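Local coordinates for protein putative glycoside hydrolase (Bacteroides thetaiotaomicron VPI-5482, PDB 3HBZ) that binds calcium and may take part in carbohydrate metabolism, possibly as a glycoside hydrolase, at residues V189-A192 / M193-P196; A131-M135 / T136-K140; F288-S292 / G293-D297; I35-G38 / P39-I43. All coordinates share one frame; numbering follows the deposited sequence.

All four contacts are local turns away from the metal sites, and none lies wholly in the core. Contacts 1 and 3 are at the surface; contacts 2 and 4 are partly buried. Contacts 1 and 2 touch: Ala192 packs on Gly132 of helix 130-134 and on Met135, and Met193 on Thr136. Contact 3 follows strand 281-290, on the opposite side of the chain's centre from contact 2, and contact 4 follows strand 32-36 in the smaller, mixed sheet. A threonine hydroxyl reinforces the turns of contacts 2 and 4, a bridging water that of contact 1, whereas in contact 3 the side chains add a Met-aromatic contact and aliphatic packing to the bond of its turn.

Contact 1: residues V189-A192 / M193-P196; sequences VGNA and MSNP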
loop_
_atom_site.group_PDB
_atom_site.type_symbol
_atom_site.label_atom_id
_atom_site.label_comp_id
_atom_site.label_asym_id
_atom_site.label_seq_id
_atom_site.Cartn_x
_atom_site.Cartn_y
_atom_site.Cartn_z
ATOM N N VAL A 189 -9.610 3.663 1.519
ATOM C CA VAL A 189 -10.094 4.863 0.859
ATOM C C VAL A 189 -11.229 5.502 1.662
ATOM O O VAL A 189 -11.486 6.657 1.483
ATOM C CB VAL A 189 -10.550 4.614 -0.612
ATOM C CG1 VAL A 189 -11.881 3.828 -0.656
ATOM C CG2 VAL A 189 -10.678 5.968 -1.376
ATOM N N GLY A 190 -11.834 4.772 2.607
ATOM C CA GLY A 190 -12.891 5.327 3.459
ATOM C C GLY A 190 -12.354 6.368 4.443
ATOM O O GLY A 190 -13.101 7.190 4.909
ATOM N N ASN A 191 -11.057 6.343 4.734
ATOM C CA ASN A 191 -10.425 7.375 5.546
ATOM C C ASN A 191 -9.657 8.472 4.775
ATOM O O ASN A 191 -9.016 9.345 5.366
ATOM C CB ASN A 191 -9.482 6.700 6.538
ATOM C CG ASN A 191 -10.190 6.318 7.845
ATOM O OD1 ASN A 191 -10.992 7.077 8.380
ATOM N ND2 ASN A 191 -9.844 5.175 8.375
ATOM N N ALA A 192 -9.669 8.395 3.446
ATOM C CA ALA A 192 -8.735 9.158 2.641
ATOM C C ALA A 192 -8.803 10.664 2.907
ATOM O O ALA A 192 -7.800 11.354 2.881
ATOM C CB ALA A 192 -8.986 8.903 1.144
HETATM N N MSE A 193 -10.000 11.166 3.154
HETATM C CA MSE A 193 -10.189 12.575 3.339
HETATM C C MSE A 193 -10.907 12.892 4.642
HETATM O O MSE A 193 -11.555 13.910 4.741
HETATM C CB MSE A 193 -10.972 13.101 2.133
HETATM C CG MSE A 193 -10.123 13.217 0.946
HETATM SE SE MSE A 193 -10.954 14.278 -0.445
HETATM C CE MSE A 193 -9.472 15.118 -1.100
ATOM N N SER A 194 -10.853 11.996 5.613
ATOM C CA SER A 194 -11.487 12.227 6.927
ATOM C C SER A 194 -10.434 11.991 7.974
ATOM O O SER A 194 -10.290 12.786 8.836
ATOM C CB SER A 194 -12.689 11.298 7.125
ATOM O OG SER A 194 -12.306 9.983 6.825
ATOM N N ASN A 195 -9.632 10.917 7.837
ATOM C CA ASN A 195 -8.482 10.644 8.724
ATOM C C ASN A 195 -7.303 10.090 7.879
ATOM O O ASN A 195 -7.029 8.898 7.920
ATOM C CB ASN A 195 -8.858 9.581 9.775
ATOM C CG ASN A 195 -9.786 10.107 10.865
ATOM O OD1 ASN A 195 -9.336 10.763 11.784
ATOM N ND2 ASN A 195 -11.067 9.764 10.789
ATOM N N PRO A 196 -6.644 10.935 7.064
ATOM C CA PRO A 196 -5.741 10.405 6.037
ATOM C C PRO A 196 -4.571 9.591 6.590
ATOM O O PRO A 196 -4.068 8.662 5.935
ATOM C CB PRO A 196 -5.258 11.659 5.298
ATOM C CG PRO A 196 -5.562 12.793 6.198
ATOM C CD PRO A 196 -6.834 12.382 6.920
HETATM O O HOH W 1 -12.461 9.917 3.554
#
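The carbonyl of Asn191 folds the chain back on itself: Ser194 N lies 3.2 Å from Asn191 O, and Asn195 N lies 3.0 Å from Asn191 O, both hydrogen-bonded. Both donors come from the same face of the carbonyl plane, Ser194 N well above it and Asn195 N more modestly tilted. Just before this, Ala192 N reaches Val189 O and closes the 3-10 segment. A water bridges the turn: it donates to Gly190 O, accepts from Met193 N at 2.8 Å and is bonded to Ser194 OG as well. Ser194 OG is brought to the water by its torsion, which sets it between its own N and carbonyl carbon (chi1 50°). The amides of Asn191 and Asn195 meet nearly at right angles, their planes 88° apart. Asn191 OD1 touches Asn195 CB at 3.6 Å, and Ser194 OG lies 3.5 Å from the same OD1. Beyond Asn195, Pro196 lays its CB against Ala192 O at 3.5 Å. With an alanine at Asn191 the backbone bonds could persist, but Asn195 would probably lose the amide it packs against and be freer to turn, and Lys198 and Ala199 would lose a packing partner. The methyl of Ala192 and the side chain of selenomethionine Met193 lean onto Met135. The Asn195 N bond to Asn191 O closes an alpha-turn, and the Ser194 N bond to the same oxygen a beta turn within it; this carries the chain from strand 185-187 into helix 196-199.

Contact 2: residues A131-M135 / T136-K140; sequences AGYAM and TGVPK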
loop_
_atom_site.group_PDB
_atom_site.type_symbol
_atom_site.label_atom_id
_atom_site.label_comp_id
_atom_site.label_asym_id
_atom_site.label_seq_id
_atom_site.Cartn_x
_atom_site.Cartn_y
_atom_site.Cartn_z
ATOM N N ALA A 131 -5.828 6.231 -4.848
ATOM C CA ALA A 131 -7.285 6.222 -4.682
ATOM C C ALA A 131 -7.786 7.515 -3.984
ATOM O O ALA A 131 -8.872 8.047 -4.288
ATOM C CB ALA A 131 -7.728 4.995 -3.909
ATOM N N GLY A 132 -6.983 8.008 -3.066
ATOM C CA GLY A 132 -7.299 9.230 -2.347
ATOM C C GLY A 132 -7.166 10.428 -3.268
ATOM O O GLY A 132 -8.035 11.301 -3.265
ATOM N N TYR A 133 -6.056 10.507 -4.000
ATOM C CA TYR A 133 -5.854 11.620 -4.933
ATOM C C TYR A 133 -6.955 11.769 -5.999
ATOM O O TYR A 133 -7.297 12.888 -6.425
ATOM C CB TYR A 133 -4.471 11.542 -5.591
ATOM C CG TYR A 133 -4.040 12.848 -6.288
ATOM C CD1 TYR A 133 -3.689 13.949 -5.554
ATOM C CD2 TYR A 133 -3.947 12.933 -7.664
ATOM C CE1 TYR A 133 -3.306 15.183 -6.173
ATOM C CE2 TYR A 133 -3.518 14.119 -8.305
ATOM C CZ TYR A 133 -3.221 15.246 -7.557
ATOM O OH TYR A 133 -2.844 16.421 -8.180
ATOM N N ALA A 134 -7.477 10.646 -6.454
ATOM C CA ALA A 134 -8.572 10.637 -7.418
ATOM C C ALA A 134 -9.763 11.445 -6.917
ATOM O O ALA A 134 -10.475 12.089 -7.709
ATOM C CB ALA A 134 -9.011 9.167 -7.727
HETATM N N MSE A 135 -9.937 11.458 -5.595
HETATM C CA MSE A 135 -11.050 12.150 -4.962
HETATM C C MSE A 135 -10.906 13.666 -4.988
HETATM O O MSE A 135 -11.891 14.344 -4.763
HETATM C CB MSE A 135 -11.263 11.668 -3.508
HETATM C CG MSE A 135 -11.690 10.224 -3.423
HETATM SE SE MSE A 135 -11.728 9.649 -1.545
HETATM C CE MSE A 135 -13.096 10.766 -0.868
ATOM N N THR A 136 -9.722 14.191 -5.326
ATOM C CA THR A 136 -9.514 15.662 -5.420
ATOM C C THR A 136 -10.056 16.220 -6.718
ATOM O O THR A 136 -10.143 17.438 -6.891
ATOM C CB THR A 136 -8.023 16.022 -5.403
ATOM O OG1 THR A 136 -7.405 15.513 -6.593
ATOM C CG2 THR A 136 -7.312 15.437 -4.129
ATOM N N GLY A 137 -10.322 15.326 -7.676
ATOM C CA GLY A 137 -10.762 15.737 -9.013
ATOM C C GLY A 137 -9.659 16.252 -9.934
ATOM O O GLY A 137 -9.952 16.660 -11.062
ATOM N N VAL A 138 -8.405 16.281 -9.466
ATOM C CA VAL A 138 -7.317 16.877 -10.270
ATOM C C VAL A 138 -6.771 15.996 -11.430
ATOM O O VAL A 138 -6.609 16.493 -12.503
ATOM C CB VAL A 138 -6.135 17.296 -9.382
ATOM C CG1 VAL A 138 -4.910 17.793 -10.261
ATOM C CG2 VAL A 138 -6.612 18.352 -8.294
ATOM N N PRO A 139 -6.457 14.705 -11.197
ATOM C CA PRO A 139 -5.731 13.946 -12.227
ATOM C C PRO A 139 -6.590 13.656 -13.464
ATOM O O PRO A 139 -7.775 13.431 -13.337
ATOM C CB PRO A 139 -5.394 12.645 -11.524
ATOM C CG PRO A 139 -6.524 12.466 -10.505
ATOM C CD PRO A 139 -6.786 13.870 -10.024
ATOM N N LYS A 140 -5.979 13.707 -14.644
ATOM C CA LYS A 140 -6.658 13.299 -15.873
ATOM C C LYS A 140 -6.252 11.923 -16.358
ATOM O O LYS A 140 -7.092 11.227 -16.898
ATOM C CB LYS A 140 -6.437 14.355 -16.936
ATOM C CG LYS A 140 -7.137 15.715 -16.517
ATOM C CD LYS A 140 -6.872 16.813 -17.512
ATOM C CE LYS A 140 -7.849 17.986 -17.389
ATOM N NZ LYS A 140 -7.906 18.720 -18.701
#
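The hydroxyl of Thr136 sits over the centre of the Tyr133 ring, OG1 4.0 Å above its plane, yet gives its proton to that same tyrosine's backbone. Thr136 OG1 donates to Tyr133 O at 2.6 Å, in the carbonyl plane, while Thr136 N reaches the same oxygen at 3.0 Å from well above that plane. OG1 also accepts from Val138 N at 3.1 Å, nearly straight at 165°, which makes an ST turn. The threonine manages this by tucking OG1 between its backbone N and carbonyl carbon (chi1 66°). Next to it, Gly137 N bonds Ala134 O, closing a type I turn, and Gly137 then leaves the helical path with positive phi. Farther along the ring, Pro139 CD lies 3.7 Å from Tyr133 CE2, and Val138 CG1 meets Tyr133 OH at 3.2 Å. That phenol is tied to the carbonyl of Ser165. Replacing Tyr133 with a leucine would probably leave Ser165 O without its phenol donor and open a gap beside Val138 and Pro139. With its proton given to a carbonyl, the hydroxyl is unlikely to donate to the ring as well; as donor to Tyr133 O and acceptor from Val138 N it links the helix to the following loop.

Contact 3: residues F288-S292 / G293-D297; sequences FHMLS and GKYID
Met290 and Tyr295 meet at the surface, the selenomethionine methyl CE 3.7 Å from ring atom CD1. SE lies 5.1 Å from the ring centroid and 52° off its normal, an oblique Met-aromatic contact. The Met290 chain stays extended until it bends at its last torsion (chi3 64°), which swings CE toward the tyrosine; SE meanwhile has Ile296 CD1 4.2 Å away. On the other side of the backbone from Met290, Leu291 and Lys294 run side by side in the same direction, Leu291 CB against Lys294 CG at 3.8 Å. What brings them together is the backbone: Lys294 N bonds Leu291 O at 3.0 Å across a type II turn. Gly293 holds the positive-phi corner, where a CB would clash with Ser292 O. A water donates to Ser292 O at 2.6 Å; a weak bond to it from Lys294 NZ is doubtful, the lysine having two conformations, in one of which NZ bonds Leu266 O. Farther out, Leu291 pairs its backbone with Val267, Ile296 rests on Met245 of strand 240-247, and Asp297 OD2 caps Lys300 N. A type II beta turn thus follows directly on strand 281-290, and five residues after Ser292 an aspartate N-cap opens helix 298-303.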
loop_
_atom_site.group_PDB
_atom_site.type_symbol
_atom_site.label_atom_id
_atom_site.label_comp_id
_atom_site.label_asym_id
_atom_site.label_seq_id
_atom_site.Cartn_x
_atom_site.Cartn_y
_atom_site.Cartn_z
ATOM N N PHE A 288 18.469 -2.332 9.702
ATOM C CA PHE A 288 17.381 -2.407 10.667
ATOM C C PHE A 288 17.981 -2.307 12.077
ATOM O O PHE A 288 18.954 -2.975 12.394
ATOM C CB PHE A 288 16.584 -3.707 10.493
ATOM C CG PHE A 288 15.531 -3.628 9.395
ATOM C CD1 PHE A 288 15.891 -3.767 8.065
ATOM C CD2 PHE A 288 14.201 -3.454 9.705
ATOM C CE1 PHE A 288 14.964 -3.724 7.075
ATOM C CE2 PHE A 288 13.253 -3.412 8.698
ATOM C CZ PHE A 288 13.656 -3.541 7.384
ATOM N N HIS A 289 17.455 -1.391 12.868
ATOM C CA HIS A 289 17.849 -1.262 14.256
ATOM C C HIS A 289 16.839 -2.050 15.120
ATOM O O HIS A 289 15.687 -1.708 15.084
ATOM C CB HIS A 289 17.729 0.189 14.696
ATOM C CG HIS A 289 18.758 1.110 14.131
ATOM N ND1 HIS A 289 19.582 1.873 14.931
ATOM C CD2 HIS A 289 19.042 1.460 12.853
ATOM C CE1 HIS A 289 20.364 2.620 14.167
ATOM N NE2 HIS A 289 20.066 2.379 12.900
HETATM N N MSE A 290 17.255 -3.022 15.940
HETATM C CA MSE A 290 16.304 -3.587 16.879
HETATM C C MSE A 290 16.190 -2.667 18.089
HETATM O O MSE A 290 17.186 -2.343 18.724
HETATM C CB MSE A 290 16.671 -4.984 17.304
HETATM C CG MSE A 290 15.500 -5.702 18.009
HETATM SE SE MSE A 290 15.867 -7.535 18.263
HETATM C CE MSE A 290 17.370 -7.530 19.458
ATOM N N LEU A 291 14.964 -2.264 18.400
ATOM C CA LEU A 291 14.711 -1.248 19.426
ATOM C C LEU A 291 14.967 -1.717 20.829
ATOM O O LEU A 291 14.899 -2.932 21.137
ATOM C CB LEU A 291 13.266 -0.747 19.328
ATOM C CG LEU A 291 12.879 -0.195 17.947
ATOM C CD1 LEU A 291 11.433 0.295 17.981
ATOM C CD2 LEU A 291 13.829 0.925 17.489
ATOM N N SER A 292 15.277 -0.752 21.692
ATOM C CA SER A 292 15.606 -1.037 23.083
ATOM C C SER A 292 14.464 -1.795 23.799
ATOM O O SER A 292 13.319 -1.473 23.624
ATOM C CB SER A 292 15.862 0.276 23.804
ATOM O OG SER A 292 16.398 -0.017 25.058
ATOM N N GLY A 293 14.802 -2.820 24.553
ATOM C CA GLY A 293 13.814 -3.617 25.275
ATOM C C GLY A 293 12.865 -4.398 24.368
ATOM O O GLY A 293 11.840 -4.875 24.831
ATOM N N LYS A 294 13.159 -4.509 23.074
ATOM C CA LYS A 294 12.341 -5.336 22.196
ATOM C C LYS A 294 13.160 -6.552 21.742
ATOM O O LYS A 294 14.401 -6.563 21.850
ATOM C CB LYS A 294 11.827 -4.523 21.007
ATOM C CG LYS A 294 11.188 -3.163 21.366
ATOM C CD LYS A 294 9.745 -3.227 21.894
ATOM C CE LYS A 294 9.159 -1.813 22.179
ATOM N NZ LYS A 294 9.036 -0.882 20.974
ATOM N N TYR A 295 12.459 -7.593 21.289
ATOM C CA TYR A 295 13.109 -8.815 20.773
ATOM C C TYR A 295 12.212 -9.533 19.768
ATOM O O TYR A 295 10.991 -9.470 19.861
ATOM C CB TYR A 295 13.466 -9.769 21.897
ATOM C CG TYR A 295 14.533 -10.773 21.504
ATOM C CD1 TYR A 295 15.839 -10.355 21.219
ATOM C CD2 TYR A 295 14.258 -12.143 21.446
ATOM C CE1 TYR A 295 16.822 -11.256 20.874
ATOM C CE2 TYR A 295 15.240 -13.057 21.106
ATOM C CZ TYR A 295 16.529 -12.606 20.820
ATOM O OH TYR A 295 17.526 -13.498 20.478
ATOM N N ILE A 296 12.826 -10.156 18.771
ATOM C CA ILE A 296 12.112 -10.958 17.786
ATOM C C ILE A 296 12.057 -12.392 18.274
ATOM O O ILE A 296 13.060 -13.086 18.351
ATOM C CB ILE A 296 12.760 -10.860 16.373
ATOM C CG1 ILE A 296 12.734 -9.403 15.901
ATOM C CG2 ILE A 296 11.977 -11.721 15.372
ATOM C CD1 ILE A 296 13.871 -8.968 14.862
ATOM N N ASP A 297 10.872 -12.836 18.657
ATOM C CA ASP A 297 10.718 -14.189 19.161
ATOM C C ASP A 297 10.602 -15.168 17.989
ATOM O O ASP A 297 9.766 -14.967 17.109
ATOM C CB ASP A 297 9.458 -14.256 20.022
ATOM C CG ASP A 297 9.195 -15.643 20.579
ATOM O OD1 ASP A 297 9.968 -16.085 21.445
ATOM O OD2 ASP A 297 8.206 -16.289 20.187
HETATM O O HOH W 2 11.811 0.317 22.468
#

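Contact 4: residues I35-G38 / P39-I43; sequences IFVG and PGTDI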
loop_
_atom_site.group_PDB
_atom_site.type_symbol
_atom_site.label_atom_id
_atom_site.label_comp_id
_atom_site.label_asym_id
_atom_site.label_seq_id
_atom_site.Cartn_x
_atom_site.Cartn_y
_atom_site.Cartn_z
ATOM N N ILE A 35 -6.681 -12.097 -0.586
ATOM C CA ILE A 35 -6.818 -12.933 0.598
ATOM C C ILE A 35 -5.432 -13.546 0.858
ATOM O O ILE A 35 -4.799 -14.029 -0.059
ATOM C CB ILE A 35 -7.807 -14.081 0.311
ATOM C CG1 ILE A 35 -9.204 -13.494 -0.002
ATOM C CG2 ILE A 35 -7.878 -15.064 1.502
ATOM C CD1 ILE A 35 -10.252 -14.486 -0.533
ATOM N N PHE A 36 -4.955 -13.502 2.093
ATOM C CA PHE A 36 -3.621 -14.015 2.426
ATOM C C PHE A 36 -3.682 -15.256 3.333
ATOM O O PHE A 36 -4.278 -15.220 4.422
ATOM C CB PHE A 36 -2.773 -12.929 3.126
ATOM C CG PHE A 36 -2.530 -11.693 2.278
ATOM C CD1 PHE A 36 -3.514 -10.722 2.162
ATOM C CD2 PHE A 36 -1.339 -11.512 1.611
ATOM C CE1 PHE A 36 -3.298 -9.595 1.426
ATOM C CE2 PHE A 36 -1.116 -10.356 0.853
ATOM C CZ PHE A 36 -2.108 -9.429 0.738
ATOM N N VAL A 37 -3.028 -16.336 2.897
ATOM C CA VAL A 37 -2.965 -17.566 3.678
ATOM C C VAL A 37 -1.506 -18.001 3.851
ATOM O O VAL A 37 -0.619 -17.540 3.137
ATOM C CB VAL A 37 -3.806 -18.678 3.004
ATOM C CG1 VAL A 37 -5.209 -18.188 2.813
ATOM C CG2 VAL A 37 -3.196 -19.107 1.658
ATOM N N GLY A 38 -1.251 -18.874 4.815
ATOM C CA GLY A 38 0.106 -19.341 5.067
ATOM C C GLY A 38 0.659 -20.175 3.919
ATOM O O GLY A 38 -0.067 -20.970 3.309
ATOM N N PRO A 39 1.949 -19.997 3.605
ATOM C CA PRO A 39 2.625 -20.874 2.642
ATOM C C PRO A 39 2.395 -22.324 2.998
ATOM O O PRO A 39 2.524 -22.688 4.168
ATOM C CB PRO A 39 4.096 -20.502 2.824
ATOM C CG PRO A 39 4.022 -19.043 3.224
ATOM C CD PRO A 39 2.852 -18.953 4.127
ATOM N N GLY A 40 2.016 -23.125 2.011
ATOM C CA GLY A 40 1.619 -24.514 2.246
ATOM C C GLY A 40 0.112 -24.762 2.335
ATOM O O GLY A 40 -0.310 -25.915 2.319
ATOM N N THR A 41 -0.709 -23.717 2.488
ATOM C CA THR A 41 -2.177 -23.898 2.470
ATOM C C THR A 41 -2.577 -24.412 1.102
ATOM O O THR A 41 -2.021 -23.979 0.106
ATOM C CB THR A 41 -2.910 -22.567 2.723
ATOM O OG1 THR A 41 -2.353 -21.970 3.888
ATOM C CG2 THR A 41 -4.433 -22.740 2.911
ATOM N N ASP A 42 -3.519 -25.352 1.063
ATOM C CA ASP A 42 -4.091 -25.834 -0.187
ATOM C C ASP A 42 -5.061 -24.787 -0.726
ATOM O O ASP A 42 -6.063 -24.444 -0.066
ATOM C CB ASP A 42 -4.816 -27.169 0.041
ATOM C CG ASP A 42 -5.096 -27.930 -1.259
ATOM O OD1 ASP A 42 -5.574 -27.309 -2.238
ATOM O OD2 ASP A 42 -4.850 -29.160 -1.293
ATOM N N ILE A 43 -4.770 -24.260 -1.911
ATOM C CA ILE A 43 -5.646 -23.239 -2.485
ATOM C C ILE A 43 -6.514 -23.719 -3.677
ATOM O O ILE A 43 -7.181 -22.888 -4.317
ATOM C CB ILE A 43 -4.855 -21.976 -2.849
ATOM C CG1 ILE A 43 -3.874 -22.241 -3.989
ATOM C CG2 ILE A 43 -4.136 -21.448 -1.592
ATOM C CD1 ILE A 43 -3.123 -21.025 -4.464
#
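Thr41 grips the carbonyl of Gly38 with two hydrogen bonds, one from its side chain and one from its backbone. OG1 donates at 2.6 Å to Gly38 O, in the carbonyl plane and on a lone pair; the Thr41 N approaches that oxygen at 2.9 Å, tilted from the plane. A chi1 of -50° sets OG1 beside its own N, opposite the carbonyl carbon, which brings both donors of Thr41 to the same oxygen. The backbone bond closes a type II turn with Pro39 and Gly40 at its corners. Proline suits the first, phi being -51°, and at the second, with phi positive, a CB would be jammed against the carbonyl O of Pro39. The remaining contacts are apolar. Val37 crosses Thr41 at about a right angle, its CG2 3.6 Å from Thr41 CB, and the same methyl reaches Ile43 CG2 at 4.1 Å. Val37 CG2 is thus shared by Thr41 and Ile43 in a small apolar cluster. On the strand side, Val37 pairs its backbone with Ile92. The turn follows the end of strand 32-36, with Val37 before it and Ile43 after it both packed on Val91 of the adjoining parallel strand 84-92, and the chain then goes on to strand 49-52.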